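PDB 3RAG: uncharacterized protein from Alicyclobacillus acidocaldarius subsp. acidocaldarius, which is of unknown function but, as a von Willebrand factor type A domain protein, probably uses a metal-ion site to bind a partner. Local coordinates for residues 20-31 with 211-219; 166-177 with 188-197. All coordinates share one frame; numbering follows the deposited sequence.

Interaction 1 of 2, residues 20-31 with 211-219; sequences CSNIGPDPVEAA and GTPTGPAID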
ATOM      1  N   CYS A  20      15.241   7.798   0.957  1.00 27.83           N
ATOM      2  CA  CYS A  20      15.443   7.112  -0.316  1.00 28.36           C
ATOM      3  C   CYS A  20      16.335   5.874  -0.217  1.00 27.40           C
ATOM      4  O   CYS A  20      17.218   5.787   0.640  1.00 27.97           O
ATOM      5  CB  CYS A  20      16.048   8.071  -1.329  1.00 30.16           C
ATOM      6  SG  CYS A  20      17.552   8.861  -0.725  1.00 38.30           S
ATOM      7  N   SER A  21      16.114   4.920  -1.116  1.00 28.90           N
ATOM      8  CA  SER A  21      16.950   3.704  -1.140  1.00 29.55           C
ATOM      9  C   SER A  21      18.422   4.048  -1.291  1.00 31.83           C
ATOM     10  O   SER A  21      18.783   5.038  -1.931  1.00 32.09           O
ATOM     11  CB  SER A  21      16.534   2.765  -2.274  1.00 28.57           C
ATOM     12  OG  SER A  21      16.826   3.328  -3.559  1.00 28.85           O
ATOM     13  N   ASN A  22      19.289   3.216  -0.719  1.00 27.72           N
ATOM     14  CA  ASN A  22      20.710   3.469  -0.842  1.00 27.05           C
ATOM     15  C   ASN A  22      21.486   2.199  -1.116  1.00 31.69           C
ATOM     16  O   ASN A  22      22.700   2.204  -1.074  1.00 30.88           O
ATOM     17  CB  ASN A  22      21.257   4.210   0.389  1.00 32.95           C
ATOM     18  CG  ASN A  22      21.060   3.424   1.669  1.00 42.57           C
ATOM     19  OD1 ASN A  22      20.792   2.234   1.631  1.00 32.03           O
ATOM     20  ND2 ASN A  22      21.166   4.093   2.806  1.00 49.19           N
ATOM     21  N   ILE A  23      20.780   1.106  -1.393  1.00 30.19           N
ATOM     22  CA  ILE A  23      21.467  -0.136  -1.769  1.00 30.29           C
ATOM     23  C   ILE A  23      20.524  -0.930  -2.666  1.00 27.24           C
ATOM     24  O   ILE A  23      19.301  -0.881  -2.500  1.00 29.33           O
ATOM     25  CB  ILE A  23      21.916  -0.954  -0.529  1.00 29.57           C
ATOM     26  CG1 ILE A  23      22.695  -2.203  -0.965  1.00 36.29           C
ATOM     27  CG2 ILE A  23      20.714  -1.327   0.341  1.00 29.46           C
ATOM     28  CD1 ILE A  23      23.509  -2.847   0.165  1.00 41.18           C
ATOM     29  N   GLY A  24      21.082  -1.613  -3.658  1.00 30.20           N
ATOM     30  CA  GLY A  24      20.230  -2.440  -4.493  1.00 27.89           C
ATOM     31  C   GLY A  24      19.572  -1.685  -5.639  1.00 31.77           C
ATOM     32  O   GLY A  24      19.841  -0.505  -5.869  1.00 31.27           O
ATOM     33  N   PRO A  25      18.705  -2.379  -6.378  1.00 29.32           N
ATOM     34  CA  PRO A  25      18.188  -1.836  -7.638  1.00 27.76           C
ATOM     35  C   PRO A  25      17.066  -0.814  -7.429  1.00 30.50           C
ATOM     36  O   PRO A  25      16.550  -0.631  -6.322  1.00 30.03           O
ATOM     37  CB  PRO A  25      17.716  -3.086  -8.401  1.00 32.71           C
ATOM     38  CG  PRO A  25      17.477  -4.126  -7.333  1.00 38.43           C
ATOM     39  CD  PRO A  25      18.368  -3.804  -6.170  1.00 31.16           C
ATOM     40  N   ASP A  26      16.731  -0.124  -8.507  1.00 26.64           N
ATOM     41  CA  ASP A  26      15.849   1.056  -8.450  1.00 29.02           C
ATOM     42  C   ASP A  26      14.388   0.749  -8.126  1.00 27.09           C
ATOM     43  O   ASP A  26      13.707   0.048  -8.867  1.00 27.88           O
ATOM     44  CB  ASP A  26      15.978   1.789  -9.791  1.00 31.00           C
ATOM     45  CG  ASP A  26      15.129   3.048  -9.879  1.00 35.37           C
ATOM     46  OD1 ASP A  26      14.557   3.508  -8.868  1.00 32.04           O
ATOM     47  OD2 ASP A  26      15.059   3.587 -10.997  1.00 37.88           O
ATOM     48  N   PRO A  27      13.888   1.264  -6.986  1.00 26.05           N
ATOM     49  CA  PRO A  27      12.500   0.966  -6.602  1.00 25.59           C
ATOM     50  C   PRO A  27      11.481   1.650  -7.514  1.00 25.46           C
ATOM     51  O   PRO A  27      10.314   1.259  -7.521  1.00 27.34           O
ATOM     52  CB  PRO A  27      12.395   1.529  -5.166  1.00 25.11           C
ATOM     53  CG  PRO A  27      13.474   2.616  -5.105  1.00 23.12           C
ATOM     54  CD  PRO A  27      14.616   2.035  -5.959  1.00 26.23           C
ATOM     55  N   VAL A  28      11.892   2.688  -8.246  1.00 23.82           N
ATOM     56  CA  VAL A  28      10.950   3.307  -9.169  1.00 27.72           C
ATOM     57  C   VAL A  28      10.542   2.292 -10.248  1.00 28.67           C
ATOM     58  O   VAL A  28       9.370   2.165 -10.603  1.00 27.19           O
ATOM     59  CB  VAL A  28      11.507   4.607  -9.763  1.00 26.88           C
ATOM     60  CG1 VAL A  28      10.495   5.216 -10.773  1.00 27.22           C
ATOM     61  CG2 VAL A  28      11.789   5.582  -8.622  1.00 28.26           C
ATOM     62  N   GLU A  29      11.518   1.566 -10.758  1.00 27.51           N
ATOM     63  CA  GLU A  29      11.251   0.517 -11.740  1.00 30.91           C
ATOM     64  C   GLU A  29      10.428  -0.627 -11.141  1.00 30.15           C
ATOM     65  O   GLU A  29       9.561  -1.200 -11.810  1.00 30.24           O
ATOM     66  CB  GLU A  29      12.583  -0.009 -12.282  1.00 36.46           C
ATOM     67  CG  GLU A  29      12.615  -0.167 -13.759  1.00 58.75           C
ATOM     68  CD  GLU A  29      12.143   1.087 -14.454  1.00 73.13           C
ATOM     69  OE1 GLU A  29      11.246   0.976 -15.320  1.00 73.26           O
ATOM     70  OE2 GLU A  29      12.661   2.177 -14.122  1.00 79.83           O
ATOM     71  N   ALA A  30      10.711  -0.973  -9.886  1.00 28.33           N
ATOM     72  CA  ALA A  30       9.943  -2.010  -9.197  1.00 29.57           C
ATOM     73  C   ALA A  30       8.476  -1.618  -9.116  1.00 31.23           C
ATOM     74  O   ALA A  30       7.577  -2.443  -9.334  1.00 30.36           O
ATOM     75  CB  ALA A  30      10.519  -2.272  -7.780  1.00 27.95           C
ATOM     76  N   ALA A  31       8.218  -0.345  -8.802  1.00 28.11           N
ATOM     77  CA  ALA A  31       6.841   0.121  -8.692  1.00 26.23           C
ATOM     78  C   ALA A  31       6.180   0.115 -10.066  1.00 26.29           C
ATOM     79  O   ALA A  31       4.997  -0.206 -10.193  1.00 27.81           O
ATOM     80  CB  ALA A  31       6.792   1.539  -8.100  1.00 26.73           C
ATOM     81  N   GLY A 211      21.159  -0.767   5.583  1.00 34.13           N
ATOM     82  CA  GLY A 211      20.776   0.292   4.661  1.00 33.88           C
ATOM     83  C   GLY A 211      19.343   0.079   4.225  1.00 31.44           C
ATOM     84  O   GLY A 211      18.579  -0.619   4.898  1.00 31.24           O
ATOM     85  N   THR A 212      18.958   0.724   3.130  1.00 27.30           N
ATOM     86  CA  THR A 212      17.601   0.576   2.640  1.00 26.62           C
ATOM     87  C   THR A 212      17.550   0.061   1.208  1.00 27.15           C
ATOM     88  O   THR A 212      17.926   0.753   0.266  1.00 29.10           O
ATOM     89  CB  THR A 212      16.838   1.909   2.728  1.00 49.12           C
ATOM     90  OG1 THR A 212      17.040   2.656   1.525  1.00 45.78           O
ATOM     91  CG2 THR A 212      17.333   2.724   3.909  1.00 20.24           C
ATOM     92  N   PRO A 213      17.029  -1.148   1.066  1.00 29.54           N
ATOM     93  CA  PRO A 213      16.805  -1.795  -0.233  1.00 27.36           C
ATOM     94  C   PRO A 213      15.332  -1.753  -0.619  1.00 27.57           C
ATOM     95  O   PRO A 213      14.601  -2.756  -0.625  1.00 26.22           O
ATOM     96  CB  PRO A 213      17.310  -3.225   0.006  1.00 28.67           C
ATOM     97  CG  PRO A 213      17.009  -3.463   1.470  1.00 29.57           C
ATOM     98  CD  PRO A 213      17.251  -2.134   2.151  1.00 32.20           C
ATOM     99  N   THR A 214      14.877  -0.557  -0.951  1.00 25.47           N
ATOM    100  CA  THR A 214      13.482  -0.372  -1.241  1.00 24.31           C
ATOM    101  C   THR A 214      13.036  -1.110  -2.489  1.00 23.44           C
ATOM    102  O   THR A 214      11.899  -1.522  -2.569  1.00 25.38           O
ATOM    103  CB  THR A 214      13.172   1.139  -1.433  1.00 25.69           C
ATOM    104  OG1 THR A 214      13.862   1.878  -0.413  1.00 28.02           O
ATOM    105  CG2 THR A 214      11.674   1.392  -1.348  1.00 25.82           C
ATOM    106  N   GLY A 215      13.917  -1.233  -3.479  1.00 25.41           N
ATOM    107  CA  GLY A 215      13.527  -1.917  -4.715  1.00 25.51           C
ATOM    108  C   GLY A 215      13.117  -3.380  -4.486  1.00 27.88           C
ATOM    109  O   GLY A 215      12.012  -3.794  -4.825  1.00 26.63           O
ATOM    110  N   PRO A 216      14.016  -4.174  -3.913  1.00 29.36           N
ATOM    111  CA  PRO A 216      13.683  -5.572  -3.616  1.00 30.28           C
ATOM    112  C   PRO A 216      12.437  -5.695  -2.725  1.00 25.88           C
ATOM    113  O   PRO A 216      11.654  -6.616  -2.899  1.00 27.96           O
ATOM    114  CB  PRO A 216      14.936  -6.068  -2.888  1.00 27.51           C
ATOM    115  CG  PRO A 216      16.041  -5.260  -3.534  1.00 31.24           C
ATOM    116  CD  PRO A 216      15.441  -3.884  -3.669  1.00 25.65           C
ATOM    117  N   ALA A 217      12.224  -4.751  -1.804  1.00 26.65           N
ATOM    118  CA  ALA A 217      11.000  -4.792  -0.999  1.00 25.08           C
ATOM    119  C   ALA A 217       9.726  -4.728  -1.847  1.00 26.00           C
ATOM    120  O   ALA A 217       8.791  -5.522  -1.662  1.00 26.51           O
ATOM    121  CB  ALA A 217      10.992  -3.653   0.026  1.00 29.07           C
ATOM    122  N   ILE A 218       9.671  -3.756  -2.749  1.00 24.55           N
ATOM    123  CA  ILE A 218       8.519  -3.627  -3.628  1.00 24.07           C
ATOM    124  C   ILE A 218       8.329  -4.875  -4.506  1.00 26.19           C
ATOM    125  O   ILE A 218       7.214  -5.353  -4.689  1.00 26.00           O
ATOM    126  CB  ILE A 218       8.615  -2.346  -4.489  1.00 22.63           C
ATOM    127  CG1 ILE A 218       8.517  -1.119  -3.561  1.00 23.50           C
ATOM    128  CG2 ILE A 218       7.479  -2.295  -5.519  1.00 24.42           C
ATOM    129  CD1 ILE A 218       8.768   0.218  -4.268  1.00 25.53           C
ATOM    130  N   ASP A 219       9.413  -5.386  -5.074  1.00 26.05           N
ATOM    131  CA  ASP A 219       9.327  -6.612  -5.878  1.00 26.94           C
ATOM    132  C   ASP A 219       8.805  -7.805  -5.049  1.00 27.93           C
ATOM    133  O   ASP A 219       7.965  -8.581  -5.500  1.00 28.02           O
ATOM    134  CB  ASP A 219      10.702  -6.960  -6.447  1.00 28.99           C
ATOM    135  CG  ASP A 219      11.078  -6.077  -7.663  1.00 33.15           C
ATOM    136  OD1 ASP A 219      10.174  -5.721  -8.464  1.00 39.36           O
ATOM    137  OD2 ASP A 219      12.275  -5.768  -7.804  1.00 35.96           O
TER
HETATM  138  O   HOH W   1      16.809  -0.598  -3.668  1.00 30.43           O
HETATM  139  O   HOH W   2       7.520  -5.136  -8.783  1.00 35.92           O
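The carboxamide of Asn22 takes the backbone N-H of Thr212 on OD1, 2.8 Å from N and almost straight at 174°, with the donor tilted out of the amide plane. The other flat group, the carboxylate of Asp219, has the methyl of Ala30 above its plane, CB lying 3.5 Å from OD1, while Arg33 forms a salt bridge with OD2. Between these groups run two loops and two helix starts of a von Willebrand factor A fold, on the side where Asp18, Ser144 and Ser146 hold a sodium ion; the Thr212 side chain is about 4 Å from that ion. Thr212 O returns a bond to Asn22, accepting its N at 3.0 Å. Helices 27-31 and 214-219 then set off nearly parallel, at 14°. Gly215 lets them close in: a CB there would run into Pro25 O. In Ile218, chi1 of -66° places CG2 anti to the backbone N and against Ala30 CB (3.8 Å), while CD1 reaches Pro27 CB (4.0 Å). With an alanine here CD1 and CG2 are gone; Pro27 would probably lose this apolar partner and a gap open towards Ile13 and Val15, with CB alone left against Ala30. One water ties Ile23 O and Pro25 O, to which it donates, to Gly215 N in the first turn of helix 214-219; a second donates to Ala30 O and to Asp219 OD1, 2.7 Å from the latter.

Interaction 2 of 2, residues 166-177 with 188-197; sequences KVRSGPLAVSVI and RLVQPFSSEV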
ATOM      1  N   LYS A 166     -10.582  -3.573   8.904  1.00 36.20           N
ATOM      2  CA  LYS A 166     -11.378  -4.754   9.197  1.00 41.16           C
ATOM      3  C   LYS A 166     -12.867  -4.408   9.341  1.00 37.19           C
ATOM      4  O   LYS A 166     -13.711  -5.285   9.288  1.00 41.27           O
ATOM      5  CB  LYS A 166     -10.860  -5.451  10.465  1.00 49.59           C
ATOM      6  CG  LYS A 166     -11.063  -6.963  10.478  1.00 62.84           C
ATOM      7  CD  LYS A 166     -10.231  -7.671  11.570  1.00 65.29           C
ATOM      8  CE  LYS A 166     -10.668  -7.256  12.972  1.00 71.95           C
ATOM      9  NZ  LYS A 166     -10.103  -8.140  14.044  1.00 76.98           N
ATOM     10  N   VAL A 167     -13.156  -3.134   9.557  1.00 38.46           N
ATOM     11  CA  VAL A 167     -14.520  -2.642   9.667  1.00 44.35           C
ATOM     12  C   VAL A 167     -15.305  -2.861   8.359  1.00 45.69           C
ATOM     13  O   VAL A 167     -16.511  -3.090   8.388  1.00 46.46           O
ATOM     14  CB  VAL A 167     -14.512  -1.131  10.024  1.00 51.97           C
ATOM     15  CG1 VAL A 167     -15.903  -0.541   9.963  1.00 56.68           C
ATOM     16  CG2 VAL A 167     -13.898  -0.927  11.410  1.00 53.89           C
ATOM     17  N   ARG A 168     -14.606  -2.786   7.225  1.00 41.06           N
ATOM     18  CA  ARG A 168     -15.205  -3.001   5.902  1.00 40.62           C
ATOM     19  C   ARG A 168     -15.906  -4.347   5.820  1.00 37.24           C
ATOM     20  O   ARG A 168     -15.506  -5.294   6.491  1.00 38.65           O
ATOM     21  CB  ARG A 168     -14.115  -2.972   4.809  1.00 39.95           C
ATOM     22  CG  ARG A 168     -13.382  -1.638   4.607  1.00 43.16           C
ATOM     23  CD  ARG A 168     -12.493  -1.710   3.334  1.00 41.60           C
ATOM     24  NE  ARG A 168     -12.186  -3.110   3.037  1.00 50.57           N
ATOM     25  CZ  ARG A 168     -12.447  -3.711   1.881  1.00 37.83           C
ATOM     26  NH1 ARG A 168     -13.002  -3.048   0.862  1.00 35.76           N
ATOM     27  NH2 ARG A 168     -12.150  -4.980   1.747  1.00 38.33           N
ATOM     28  N   SER A 169     -16.934  -4.448   4.976  1.00 37.18           N
ATOM     29  CA  SER A 169     -17.600  -5.718   4.747  1.00 38.19           C
ATOM     30  C   SER A 169     -16.689  -6.678   4.032  1.00 33.38           C
ATOM     31  O   SER A 169     -16.697  -7.868   4.308  1.00 37.26           O
ATOM     32  CB  SER A 169     -18.867  -5.537   3.887  1.00 42.88           C
ATOM     33  OG  SER A 169     -19.785  -4.703   4.553  1.00 54.85           O
ATOM     34  N   GLY A 170     -15.911  -6.167   3.089  1.00 34.79           N
ATOM     35  CA  GLY A 170     -15.157  -7.046   2.219  1.00 33.31           C
ATOM     36  C   GLY A 170     -13.963  -7.657   2.920  1.00 38.00           C
ATOM     37  O   GLY A 170     -13.494  -7.144   3.929  1.00 38.62           O
ATOM     38  N   PRO A 171     -13.450  -8.758   2.375  1.00 32.51           N
ATOM     39  CA  PRO A 171     -12.333  -9.424   3.051  1.00 40.43           C
ATOM     40  C   PRO A 171     -11.053  -8.598   3.010  1.00 37.19           C
ATOM     41  O   PRO A 171     -10.796  -7.892   2.026  1.00 36.79           O
ATOM     42  CB  PRO A 171     -12.152 -10.725   2.260  1.00 43.37           C
ATOM     43  CG  PRO A 171     -12.836 -10.503   0.953  1.00 47.32           C
ATOM     44  CD  PRO A 171     -13.921  -9.484   1.180  1.00 39.18           C
ATOM     45  N   LEU A 172     -10.282  -8.696   4.089  1.00 36.78           N
ATOM     46  CA  LEU A 172      -8.977  -8.087   4.189  1.00 34.13           C
ATOM     47  C   LEU A 172      -7.898  -9.162   4.231  1.00 34.20           C
ATOM     48  O   LEU A 172      -7.976 -10.108   5.027  1.00 34.51           O
ATOM     49  CB  LEU A 172      -8.887  -7.259   5.468  1.00 38.98           C
ATOM     50  CG  LEU A 172      -7.526  -6.651   5.758  1.00 43.56           C
ATOM     51  CD1 LEU A 172      -7.137  -5.628   4.675  1.00 43.29           C
ATOM     52  CD2 LEU A 172      -7.528  -6.007   7.130  1.00 51.81           C
ATOM     53  N   ALA A 173      -6.884  -9.011   3.385  1.00 31.39           N
ATOM     54  CA  ALA A 173      -5.710  -9.868   3.455  1.00 33.31           C
ATOM     55  C   ALA A 173      -4.503  -8.943   3.532  1.00 29.29           C
ATOM     56  O   ALA A 173      -4.204  -8.245   2.578  1.00 26.52           O
ATOM     57  CB  ALA A 173      -5.615 -10.776   2.222  1.00 32.64           C
ATOM     58  N   VAL A 174      -3.856  -8.910   4.686  1.00 28.14           N
ATOM     59  CA  VAL A 174      -2.686  -8.044   4.869  1.00 26.48           C
ATOM     60  C   VAL A 174      -1.455  -8.886   5.155  1.00 26.38           C
ATOM     61  O   VAL A 174      -1.472  -9.810   5.993  1.00 29.70           O
ATOM     62  CB  VAL A 174      -2.919  -7.000   6.000  1.00 31.25           C
ATOM     63  CG1 VAL A 174      -3.198  -7.701   7.320  1.00 37.61           C
ATOM     64  CG2 VAL A 174      -1.725  -6.054   6.144  1.00 32.76           C
ATOM     65  N   SER A 175      -0.367  -8.565   4.462  1.00 28.12           N
ATOM     66  CA  SER A 175       0.923  -9.196   4.742  1.00 26.96           C
ATOM     67  C   SER A 175       1.889  -8.069   5.085  1.00 26.48           C
ATOM     68  O   SER A 175       1.697  -6.924   4.648  1.00 25.87           O
ATOM     69  CB  SER A 175       1.410  -9.940   3.494  1.00 32.06           C
ATOM     70  OG  SER A 175       2.722 -10.443   3.680  1.00 29.80           O
ATOM     71  N   VAL A 176       2.918  -8.374   5.870  1.00 29.37           N
ATOM     72  CA  VAL A 176       3.882  -7.346   6.226  1.00 26.81           C
ATOM     73  C   VAL A 176       5.279  -7.852   5.893  1.00 27.23           C
ATOM     74  O   VAL A 176       5.632  -9.013   6.168  1.00 28.91           O
ATOM     75  CB  VAL A 176       3.808  -7.022   7.749  1.00 27.95           C
ATOM     76  CG1 VAL A 176       4.886  -6.004   8.148  1.00 26.59           C
ATOM     77  CG2 VAL A 176       2.382  -6.567   8.148  1.00 27.44           C
ATOM     78  N   ILE A 177       6.065  -6.996   5.254  1.00 26.05           N
ATOM     79  CA  ILE A 177       7.464  -7.309   5.097  1.00 26.80           C
ATOM     80  C   ILE A 177       8.314  -6.171   5.600  1.00 26.31           C
ATOM     81  O   ILE A 177       7.872  -5.019   5.653  1.00 29.07           O
ATOM     82  CB  ILE A 177       7.846  -7.650   3.647  1.00 35.22           C
ATOM     83  CG1 ILE A 177       7.686  -6.465   2.746  1.00 33.01           C
ATOM     84  CG2 ILE A 177       6.997  -8.781   3.093  1.00 31.40           C
ATOM     85  CD1 ILE A 177       7.894  -6.865   1.279  1.00 46.48           C
ATOM     86  N   ARG A 188      12.471  -9.381   4.797  1.00 28.52           N
ATOM     87  CA  ARG A 188      12.040 -10.392   5.750  1.00 29.91           C
ATOM     88  C   ARG A 188      10.524 -10.446   5.704  1.00 30.61           C
ATOM     89  O   ARG A 188       9.861  -9.416   5.803  1.00 30.65           O
ATOM     90  CB  ARG A 188      12.498  -9.985   7.145  1.00 34.75           C
ATOM     91  CG  ARG A 188      12.201 -10.980   8.238  1.00 51.69           C
ATOM     92  CD  ARG A 188      12.230 -10.262   9.602  1.00 60.30           C
ATOM     93  NE  ARG A 188      13.387  -9.370   9.763  1.00 53.20           N
ATOM     94  CZ  ARG A 188      14.268  -9.476  10.760  1.00 61.92           C
ATOM     95  NH1 ARG A 188      15.298  -8.643  10.836  1.00 63.18           N
ATOM     96  NH2 ARG A 188      14.118 -10.419  11.689  1.00 56.73           N
ATOM     97  N   LEU A 189       9.958 -11.636   5.536  1.00 28.77           N
ATOM     98  CA  LEU A 189       8.511 -11.750   5.625  1.00 31.29           C
ATOM     99  C   LEU A 189       8.128 -11.718   7.100  1.00 33.64           C
ATOM    100  O   LEU A 189       8.460 -12.634   7.855  1.00 37.46           O
ATOM    101  CB  LEU A 189       8.034 -13.049   4.986  1.00 33.79           C
ATOM    102  CG  LEU A 189       6.511 -13.263   5.040  1.00 37.19           C
ATOM    103  CD1 LEU A 189       5.803 -12.273   4.140  1.00 32.21           C
ATOM    104  CD2 LEU A 189       6.163 -14.703   4.656  1.00 47.09           C
ATOM    105  N   VAL A 190       7.430 -10.672   7.518  1.00 26.84           N
ATOM    106  CA  VAL A 190       7.034 -10.538   8.921  1.00 29.18           C
ATOM    107  C   VAL A 190       5.780 -11.368   9.225  1.00 30.51           C
ATOM    108  O   VAL A 190       5.707 -12.076  10.252  1.00 30.23           O
ATOM    109  CB  VAL A 190       6.823  -9.044   9.306  1.00 29.67           C
ATOM    110  CG1 VAL A 190       6.392  -8.919  10.767  1.00 30.73           C
ATOM    111  CG2 VAL A 190       8.111  -8.285   9.082  1.00 29.27           C
ATOM    112  N   GLN A 191       4.791 -11.280   8.342  1.00 31.81           N
ATOM    113  CA  GLN A 191       3.666 -12.196   8.426  1.00 35.30           C
ATOM    114  C   GLN A 191       3.132 -12.457   7.040  1.00 33.92           C
ATOM    115  O   GLN A 191       3.180 -11.586   6.182  1.00 33.30           O
ATOM    116  CB  GLN A 191       2.564 -11.620   9.298  1.00 30.10           C
ATOM    117  CG  GLN A 191       1.834 -10.408   8.661  1.00 30.19           C
ATOM    118  CD  GLN A 191       0.576 -10.051   9.433  1.00 35.17           C
ATOM    119  OE1 GLN A 191      -0.544 -10.034   8.883  1.00 35.59           O
ATOM    120  NE2 GLN A 191       0.744  -9.782  10.718  1.00 31.80           N
ATOM    121  N   PRO A 192       2.636 -13.671   6.818  1.00 33.44           N
ATOM    122  CA  PRO A 192       1.955 -13.981   5.563  1.00 31.54           C
ATOM    123  C   PRO A 192       0.600 -13.303   5.574  1.00 33.19           C
ATOM    124  O   PRO A 192       0.213 -12.756   6.606  1.00 34.29           O
ATOM    125  CB  PRO A 192       1.794 -15.508   5.610  1.00 35.80           C
ATOM    126  CG  PRO A 192       1.891 -15.869   7.054  1.00 44.38           C
ATOM    127  CD  PRO A 192       2.809 -14.852   7.682  1.00 34.66           C
ATOM    128  N   PHE A 193      -0.115 -13.336   4.454  1.00 31.40           N
ATOM    129  CA  PHE A 193      -1.459 -12.747   4.411  1.00 33.96           C
ATOM    130  C   PHE A 193      -2.402 -13.259   5.487  1.00 36.43           C
ATOM    131  O   PHE A 193      -2.528 -14.470   5.704  1.00 36.38           O
ATOM    132  CB  PHE A 193      -2.100 -12.954   3.043  1.00 32.67           C
ATOM    133  CG  PHE A 193      -1.491 -12.107   1.968  1.00 29.89           C
ATOM    134  CD1 PHE A 193      -1.771 -10.758   1.898  1.00 28.71           C
ATOM    135  CD2 PHE A 193      -0.611 -12.655   1.046  1.00 36.44           C
ATOM    136  CE1 PHE A 193      -1.212  -9.965   0.906  1.00 30.88           C
ATOM    137  CE2 PHE A 193      -0.052 -11.859   0.050  1.00 34.33           C
ATOM    138  CZ  PHE A 193      -0.365 -10.523  -0.019  1.00 31.26           C
ATOM    139  N   SER A 194      -3.070 -12.323   6.150  1.00 34.29           N
ATOM    140  CA  SER A 194      -3.998 -12.657   7.217  1.00 39.30           C
ATOM    141  C   SER A 194      -5.026 -11.544   7.344  1.00 38.96           C
ATOM    142  O   SER A 194      -4.816 -10.438   6.861  1.00 36.14           O
ATOM    143  CB  SER A 194      -3.235 -12.808   8.538  1.00 43.62           C
ATOM    144  OG  SER A 194      -4.134 -12.933   9.629  1.00 52.10           O
ATOM    145  N   SER A 195      -6.138 -11.822   8.006  1.00 40.41           N
ATOM    146  CA  SER A 195      -7.126 -10.784   8.251  1.00 42.24           C
ATOM    147  C   SER A 195      -6.700  -9.872   9.404  1.00 42.18           C
ATOM    148  O   SER A 195      -7.334  -8.863   9.654  1.00 38.94           O
ATOM    149  CB  SER A 195      -8.484 -11.412   8.578  1.00 43.54           C
ATOM    150  OG  SER A 195      -8.314 -12.370   9.601  1.00 52.44           O
ATOM    151  N   GLU A 196      -5.652 -10.251  10.129  1.00 40.27           N
ATOM    152  CA  GLU A 196      -5.154  -9.414  11.216  1.00 45.83           C
ATOM    153  C   GLU A 196      -3.643  -9.234  11.182  1.00 38.99           C
ATOM    154  O   GLU A 196      -2.928  -9.994  10.542  1.00 35.86           O
ATOM    155  CB  GLU A 196      -5.571  -9.973  12.581  1.00 56.66           C
ATOM    156  CG  GLU A 196      -7.057  -9.819  12.871  1.00 70.70           C
ATOM    157  CD  GLU A 196      -7.358  -9.775  14.354  1.00 83.84           C
ATOM    158  OE1 GLU A 196      -7.321  -8.667  14.943  1.00 85.17           O
ATOM    159  OE2 GLU A 196      -7.624 -10.851  14.932  1.00 86.96           O
ATOM    160  N   VAL A 197      -3.175  -8.219  11.887  1.00 36.50           N
ATOM    161  CA  VAL A 197      -1.747  -7.981  12.044  1.00 37.91           C
ATOM    162  C   VAL A 197      -1.276  -8.619  13.345  1.00 38.06           C
ATOM    163  O   VAL A 197      -1.866  -8.378  14.395  1.00 44.59           O
ATOM    164  CB  VAL A 197      -1.455  -6.475  12.058  1.00 40.98           C
ATOM    165  CG1 VAL A 197      -0.081  -6.198  12.693  1.00 43.72           C
ATOM    166  CG2 VAL A 197      -1.525  -5.937  10.650  1.00 37.10           C
TER
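Ser175 works with both of its side-chain atoms against residues 191-193. Its OG, swung anti to the backbone N (chi1 174°), donates to Gln191 O at 2.8 Å and lies in the plane of that carbonyl. Its CB sits squarely over the Phe193 ring, 3.7 Å from the centroid, a CH-pi contact. The Phe193 ring brings CD1 to 3.9 Å from Ala173 CB; the same ring stacks with His228 of helix 214-232. These are the edge strand 188-194 and its antiparallel neighbour 172-179, the hairpin that finishes one side of the central sheet in this alpha/beta fold. The pairing is broken by a classic beta bulge, in which Val190 and Gln191 both face Val176. Val176 O is gripped twice, by Val190 N at 2.8 Å and by Gln191 N, and Gln191 O likewise accepts Val176 N besides the serine hydroxyl. Beyond the bulge the side chains of Ile177 and Leu189 meet at about a right angle, CG2 of the isoleucine 3.8 Å from CD1 of the leucine. In the other direction Val174 and Ser194 exchange backbone bonds, and Val174 points CG1 at CG2 of Val197. Ser194 OG accepts the N-H of Glu196, an ST turn. From there the extended Glu196 chain reaches out to Lys166, which bends at chi3 (65°) and sets NZ 3.0 Å from OE1 in a salt bridge, its hydrogen bond weak.

From the N terminus, the chain passes through strand 10-17 and enters the loop and helix start of 20-31, whose partner 211-219 does not come until 180 residues later; interaction 1 thus closes a long loop holding most of the fold. Within that span lies interaction 2, a short closure in which 166-177 turns back through ten residues to pair with 188-197. The contacts nest and do not cross. Interaction 2 adds the antiparallel edge strand to the sheet, while interaction 1 ties helix 27-36 to helix 214-232 beside the sodium site. Their centres are 22 Å apart, yet they meet where Ile177 CD1 packs 3.4 Å from Ala217 O, joining hairpin and helix.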